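Local coordinates for protein CalS10 (PDB 6UK5) that binds S-adenosylmethionine and probably methylates an amino pentose during calicheamicin biosynthesis, at residues G104-F109 and N126-V131; E133-V138 and F227-C232. All blocks are in the same frame, centred on the assembly; numbering follows the deposited sequence.

In the fold
Going from the N terminus, residues 104-109 follow strand 101-103, an edge strand of the seven-stranded Rossmann-type sheet. Contact 1 brings this loop against 126-131, and so closes a short loop that holds strand 115-120. Helix 131-143 starts where contact 1 ends. Contact 2 then opens on that helix and closes a far longer loop at 227-232, which takes in strand 149-153 and the long antiparallel strands of the second sheet. The two loops follow one another in series, without nesting or crossing. The centres of contact 1 and contact 2 lie about 11 Å apart. Ala137 joins them by packing on Met106 and Leu128, so the cofactor loops are tied through one helix to the chain's last helix.

Contact 1. Residues G104-F109 and N126-V131; sequences GDMRTF and NFLGTV. With SAM (S-adenosylmethionine), chain D.
Leu128 meets Met106 and Arg107 beside the adenine of S-adenosylmethionine. Its CD2 does most of the touching. Leu128 CD2 lies over one face of the Arg107 guanidinium, 3.8 Å from Arg107 CD. The two side chains run past each other in opposite directions. Leu128 CD2 is also 4.1 Å from Met106 CE. Met106 sends its CG anti to the backbone N (chi1 -165°), and the chain then turns back over the adenine. Met106 CE sits above the ring face, 3.7 Å from SAM C6. Leu128 CD2 lies on the same side of the adenine plane, near the amino group.

The polar half is built on Asp105. Asp105 OD1 accepts a hydrogen bond from SAM N6 at 2.8 Å. The same oxygen takes Arg107 N, which makes an Asx turn, and Arg107 NE. Both come from the same face, tilted out of the carboxylate plane, Arg107 N on the anti side and NE on the syn side. Arg107 NH2 bonds the syn lone pair of Asp105 OD2 at 2.7 Å, so the salt bridge is side-on and two-pronged. With an alanine in place of Asp105, SAM N6 would probably lose this acceptor, and the Arg107 guanidinium would keep little more than a weak long pair with Glu133 to fix its rotation. Met106 N donates to SAM N1 at 2.7 Å, in a nearly straight bond (169°). Glu83, Tyr26 and Trp37 also hydrogen-bond the cofactor.

Both loops follow parallel strands of the sheet, where Rossmann-fold methyltransferases hold their cofactor. One acceptor faces N6 and one donor faces N1. This pattern suits adenine with an unprotonated N1; guanine, with an acceptor at position 6 and a donor at N1, presents the reverse and is probably a poor match.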
loop_
_atom_site.group_PDB
_atom_site.type_symbol
_atom_site.label_atom_id
_atom_site.label_comp_id
_atom_site.label_asym_id
_atom_site.label_seq_id
_atom_site.Cartn_x
_atom_site.Cartn_y
_atom_site.Cartn_z
ATOM N N GLY A 104 -27.394 12.099 14.155
ATOM C CA GLY A 104 -28.202 13.182 13.628
ATOM C C GLY A 104 -27.705 13.635 12.278
ATOM O O GLY A 104 -26.623 13.255 11.822
ATOM N N ASP A 105 -28.529 14.462 11.645
ATOM C CA ASP A 105 -28.201 15.103 10.384
ATOM C C ASP A 105 -27.889 16.572 10.621
ATOM O O ASP A 105 -28.655 17.282 11.281
ATOM C CB ASP A 105 -29.345 14.960 9.380
ATOM C CG ASP A 105 -28.909 15.252 7.957
ATOM O OD1 ASP A 105 -28.171 16.241 7.753
ATOM O OD2 ASP A 105 -29.296 14.490 7.045
ATOM N N MET A 106 -26.754 17.011 10.084
ATOM C CA MET A 106 -26.345 18.402 10.195
ATOM C C MET A 106 -27.435 19.359 9.732
ATOM O O MET A 106 -27.580 20.452 10.292
ATOM C CB MET A 106 -25.089 18.588 9.344
ATOM C CG MET A 106 -24.304 19.843 9.577
ATOM S SD MET A 106 -22.828 19.923 8.523
ATOM C CE MET A 106 -22.851 18.373 7.619
ATOM N N ARG A 107 -28.216 18.966 8.724
ATOM C CA ARG A 107 -29.227 19.847 8.149
ATOM C C ARG A 107 -30.491 19.984 8.997
ATOM O O ARG A 107 -31.286 20.894 8.736
ATOM C CB ARG A 107 -29.600 19.361 6.740
ATOM C CG ARG A 107 -28.400 19.136 5.812
ATOM C CD ARG A 107 -28.712 18.189 4.647
ATOM N NE ARG A 107 -28.615 16.772 4.986
ATOM C CZ ARG A 107 -28.530 15.792 4.087
ATOM N NH1 ARG A 107 -28.534 16.072 2.789
ATOM N NH2 ARG A 107 -28.445 14.529 4.484
ATOM N N THR A 108 -30.708 19.117 9.989
ATOM C CA THR A 108 -32.001 19.051 10.671
ATOM C C THR A 108 -31.950 18.818 12.174
ATOM O O THR A 108 -33.012 18.869 12.802
ATOM C CB THR A 108 -32.899 17.968 10.044
ATOM O OG1 THR A 108 -32.196 16.719 9.985
ATOM C CG2 THR A 108 -33.408 18.395 8.674
ATOM N N PHE A 109 -30.797 18.547 12.776
ATOM C CA PHE A 109 -30.798 18.045 14.142
ATOM C C PHE A 109 -31.395 19.076 15.098
ATOM O O PHE A 109 -31.437 20.279 14.819
ATOM C CB PHE A 109 -29.377 17.690 14.591
ATOM C CG PHE A 109 -28.489 18.886 14.816
ATOM C CD1 PHE A 109 -28.041 19.652 13.753
ATOM C CD2 PHE A 109 -28.082 19.227 16.096
ATOM C CE1 PHE A 109 -27.219 20.748 13.965
ATOM C CE2 PHE A 109 -27.258 20.314 16.312
ATOM C CZ PHE A 109 -26.827 21.076 15.245
ATOM N N ASN A 126 -18.952 20.357 3.500
ATOM C CA ASN A 126 -18.876 20.242 2.049
ATOM C C ASN A 126 -19.219 18.850 1.538
ATOM O O ASN A 126 -19.067 18.594 0.340
ATOM C CB ASN A 126 -17.485 20.658 1.575
ATOM C CG ASN A 126 -17.136 22.071 1.998
ATOM O OD1 ASN A 126 -16.488 22.279 3.023
ATOM N ND2 ASN A 126 -17.587 23.051 1.225
ATOM N N PHE A 127 -19.687 17.956 2.407
ATOM C CA PHE A 127 -20.298 16.704 1.982
ATOM C C PHE A 127 -21.775 16.871 1.670
ATOM O O PHE A 127 -22.425 15.907 1.254
ATOM C CB PHE A 127 -20.097 15.625 3.047
ATOM C CG PHE A 127 -18.705 15.074 3.074
ATOM C CD1 PHE A 127 -18.352 14.020 2.248
ATOM C CD2 PHE A 127 -17.740 15.630 3.899
ATOM C CE1 PHE A 127 -17.066 13.516 2.254
ATOM C CE2 PHE A 127 -16.451 15.132 3.909
ATOM C CZ PHE A 127 -16.115 14.072 3.084
ATOM N N LEU A 128 -22.309 18.070 1.871
ATOM C CA LEU A 128 -23.629 18.425 1.385
ATOM C C LEU A 128 -23.527 18.819 -0.084
ATOM O O LEU A 128 -22.475 19.249 -0.563
ATOM C CB LEU A 128 -24.204 19.564 2.227
ATOM C CG LEU A 128 -24.093 19.316 3.735
ATOM C CD1 LEU A 128 -24.518 20.528 4.543
ATOM C CD2 LEU A 128 -24.944 18.111 4.121
ATOM N N GLY A 129 -24.629 18.648 -0.805
ATOM C CA GLY A 129 -24.582 18.731 -2.251
ATOM C C GLY A 129 -24.974 20.072 -2.831
ATOM O O GLY A 129 -24.558 20.412 -3.943
ATOM N N THR A 130 -25.761 20.848 -2.091
ATOM C CA THR A 130 -26.345 22.076 -2.607
ATOM C C THR A 130 -26.153 23.210 -1.610
ATOM O O THR A 130 -25.970 22.989 -0.409
ATOM C CB THR A 130 -27.841 21.898 -2.903
ATOM O OG1 THR A 130 -28.572 21.873 -1.671
ATOM C CG2 THR A 130 -28.083 20.596 -3.657
ATOM N N VAL A 131 -26.202 24.438 -2.131
ATOM C CA VAL A 131 -26.089 25.621 -1.283
ATOM C C VAL A 131 -27.235 25.690 -0.286
ATOM O O VAL A 131 -27.055 26.149 0.849
ATOM C CB VAL A 131 -26.032 26.890 -2.158
ATOM C CG1 VAL A 131 -26.165 28.139 -1.297
ATOM C CG2 VAL A 131 -24.740 26.927 -2.959
HETATM N N SAM D . -14.601 16.180 12.461
HETATM C CA SAM D . -14.343 15.012 11.681
HETATM C C SAM D . -12.825 14.656 11.639
HETATM O O SAM D . -12.005 15.582 11.417
HETATM O OXT SAM D . -12.541 13.456 11.824
HETATM C CB SAM D . -14.875 15.209 10.255
HETATM C CG SAM D . -15.056 13.835 9.631
HETATM S SD SAM D . -15.117 14.125 7.850
HETATM C CE SAM D . -14.684 12.505 7.237
HETATM C "C5'" SAM D . -16.888 14.210 7.381
HETATM C "C4'" SAM D . -17.930 13.626 8.343
HETATM O "O4'" SAM D . -19.184 14.298 8.126
HETATM C "C3'" SAM D . -18.198 12.129 8.161
HETATM O "O3'" SAM D . -17.715 11.389 9.278
HETATM C "C2'" SAM D . -19.732 12.015 8.057
HETATM O "O2'" SAM D . -20.250 11.018 8.930
HETATM C "C1'" SAM D . -20.221 13.407 8.458
HETATM N N9 SAM D . -21.431 13.845 7.775
HETATM C C8 SAM D . -21.624 13.990 6.424
HETATM N N7 SAM D . -22.794 14.481 6.101
HETATM C C5 SAM D . -23.417 14.681 7.321
HETATM C C6 SAM D . -24.676 15.203 7.673
HETATM N N6 SAM D . -25.595 15.590 6.783
HETATM N N1 SAM D . -24.970 15.305 8.987
HETATM C C2 SAM D . -24.064 14.900 9.882
HETATM N N3 SAM D . -22.853 14.380 9.671
HETATM C C4 SAM D . -22.588 14.298 8.364
#

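Contact 2. Residues E133-V138 and F227-C232; sequences EMRAAV and FAAAGC
Arg135 and Val138 on helix 131-143 meet the end of helix 220-229, which is closed by a Schellman motif. Helix 131-143 is the connecting helix of a beta-alpha-beta crossover between parallel strands 115-120 and 149-153. Helix 220-229 leads into edge strand 232-237 of the same sheet.

The first segment starts near the head of its helix, where Thr130 OG1 caps Glu133 N. Arg135 carries the outer part of the contact. Its chain bends at chi3 (58°), which brings the guanidinium round to helix 220-229. There Arg135 NH2 lies 3.6 Å from Ala229 CB, and the approach is oblique to the guanidinium plane. This is a van der Waals contact, made where Ala229 is exposed.

Val138, one turn of helix further on, forms the buried part. Its CG1 is anti to the backbone N (chi1 164°) and extends to the Phe227 ring. Val138 CG1 approaches this ring obliquely, near CD1 and CE1, and lies 3.6 Å from Phe227 CD1. The two side chains cross at about a right angle. Phe227 starts out away from helix 131-143, but its ring comes back to the valine and also touches Ala249 of strand 246-251. Ala230 packs on Val138 as well. Ala230 CB lies 4.0 Å from Val138 O, and Val138 CG1 is 4.3 Å from Ala230 CB. The methyl of Val138 thus meets both an aromatic ring and a small alanine.

The helix end itself is held by its backbone. Gly231, with positive phi (74°), is the C-prime residue, and Gly231 N bonds Ala228 O at 3.0 Å. Phe227 O accepts both Ala230 N, at 2.8 Å, and Cys232 N, at 3.1 Å.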
loop_
_atom_site.group_PDB
_atom_site.type_symbol
_atom_site.label_atom_id
_atom_site.label_comp_id
_atom_site.label_asym_id
_atom_site.label_seq_id
_atom_site.Cartn_x
_atom_site.Cartn_y
_atom_site.Cartn_z
ATOM N N GLU A 133 -28.614 23.236 1.237
ATOM C CA GLU A 133 -28.362 22.318 2.342
ATOM C C GLU A 133 -27.359 22.911 3.323
ATOM O O GLU A 133 -27.550 22.830 4.542
ATOM C CB GLU A 133 -27.876 20.974 1.799
ATOM C CG GLU A 133 -28.978 20.172 1.101
ATOM C CD GLU A 133 -28.514 18.800 0.637
ATOM O OE1 GLU A 133 -27.290 18.558 0.607
ATOM O OE2 GLU A 133 -29.375 17.961 0.296
ATOM N N MET A 134 -26.287 23.516 2.810
ATOM C CA MET A 134 -25.310 24.158 3.683
ATOM C C MET A 134 -25.951 25.271 4.502
ATOM O O MET A 134 -25.625 25.450 5.681
ATOM C CB MET A 134 -24.153 24.701 2.847
ATOM C CG MET A 134 -23.150 25.551 3.618
ATOM S SD MET A 134 -23.610 27.301 3.646
ATOM C CE MET A 134 -23.484 27.716 1.910
ATOM N N ARG A 135 -26.863 26.034 3.895
ATOM C CA ARG A 135 -27.528 27.103 4.631
ATOM C C ARG A 135 -28.426 26.552 5.728
ATOM O O ARG A 135 -28.557 27.171 6.791
ATOM C CB ARG A 135 -28.334 27.982 3.677
ATOM C CG ARG A 135 -27.487 28.774 2.694
ATOM C CD ARG A 135 -28.338 29.365 1.582
ATOM N NE ARG A 135 -29.392 30.231 2.109
ATOM C CZ ARG A 135 -29.297 31.553 2.248
ATOM N NH1 ARG A 135 -28.188 32.194 1.900
ATOM N NH2 ARG A 135 -30.323 32.236 2.742
ATOM N N ALA A 136 -29.057 25.399 5.493
ATOM C CA ALA A 136 -29.824 24.757 6.554
ATOM C C ALA A 136 -28.907 24.257 7.660
ATOM O O ALA A 136 -29.208 24.418 8.849
ATOM C CB ALA A 136 -30.648 23.604 5.980
ATOM N N ALA A 137 -27.775 23.657 7.287
ATOM C CA ALA A 137 -26.793 23.230 8.278
ATOM C C ALA A 137 -26.289 24.415 9.092
ATOM O O ALA A 137 -26.339 24.403 10.327
ATOM C CB ALA A 137 -25.635 22.517 7.579
ATOM N N VAL A 138 -25.794 25.452 8.411
ATOM C CA VAL A 138 -25.273 26.621 9.112
ATOM C C VAL A 138 -26.345 27.246 9.989
ATOM O O VAL A 138 -26.046 27.780 11.065
ATOM C CB VAL A 138 -24.707 27.637 8.100
ATOM C CG1 VAL A 138 -24.526 29.000 8.750
ATOM C CG2 VAL A 138 -23.377 27.144 7.548
ATOM N N PHE A 227 -24.294 32.596 6.953
ATOM C CA PHE A 227 -24.133 33.063 8.326
ATOM C C PHE A 227 -25.109 34.191 8.632
ATOM O O PHE A 227 -25.845 34.141 9.624
ATOM C CB PHE A 227 -22.699 33.527 8.569
ATOM C CG PHE A 227 -21.689 32.419 8.576
ATOM C CD1 PHE A 227 -21.867 31.304 9.377
ATOM C CD2 PHE A 227 -20.547 32.504 7.797
ATOM C CE1 PHE A 227 -20.933 30.288 9.392
ATOM C CE2 PHE A 227 -19.608 31.491 7.807
ATOM C CZ PHE A 227 -19.800 30.381 8.606
ATOM N N ALA A 228 -25.123 35.225 7.787
ATOM C CA ALA A 228 -26.025 36.351 8.008
ATOM C C ALA A 228 -27.475 35.884 8.044
ATOM O O ALA A 228 -28.260 36.330 8.890
ATOM C CB ALA A 228 -25.820 37.404 6.921
ATOM N N ALA A 229 -27.847 34.984 7.130
ATOM C CA ALA A 229 -29.191 34.422 7.152
ATOM C C ALA A 229 -29.493 33.757 8.489
ATOM O O ALA A 229 -30.660 33.665 8.887
ATOM C CB ALA A 229 -29.355 33.413 6.012
ATOM N N ALA A 230 -28.461 33.286 9.191
ATOM C CA ALA A 230 -28.611 32.590 10.461
ATOM C C ALA A 230 -28.294 33.475 11.666
ATOM O O ALA A 230 -28.075 32.955 12.767
ATOM C CB ALA A 230 -27.726 31.342 10.478
ATOM N N GLY A 231 -28.260 34.790 11.485
ATOM C CA GLY A 231 -28.076 35.691 12.611
ATOM C C GLY A 231 -26.668 35.714 13.164
ATOM O O GLY A 231 -26.489 35.818 14.384
ATOM N N CYS A 232 -25.662 35.612 12.297
ATOM C CA CYS A 232 -24.271 35.540 12.717
ATOM C C CYS A 232 -23.404 36.542 11.970
ATOM O O CYS A 232 -23.563 36.744 10.763
ATOM C CB CYS A 232 -23.703 34.134 12.502
ATOM S SG CYS A 232 -24.203 32.921 13.740
#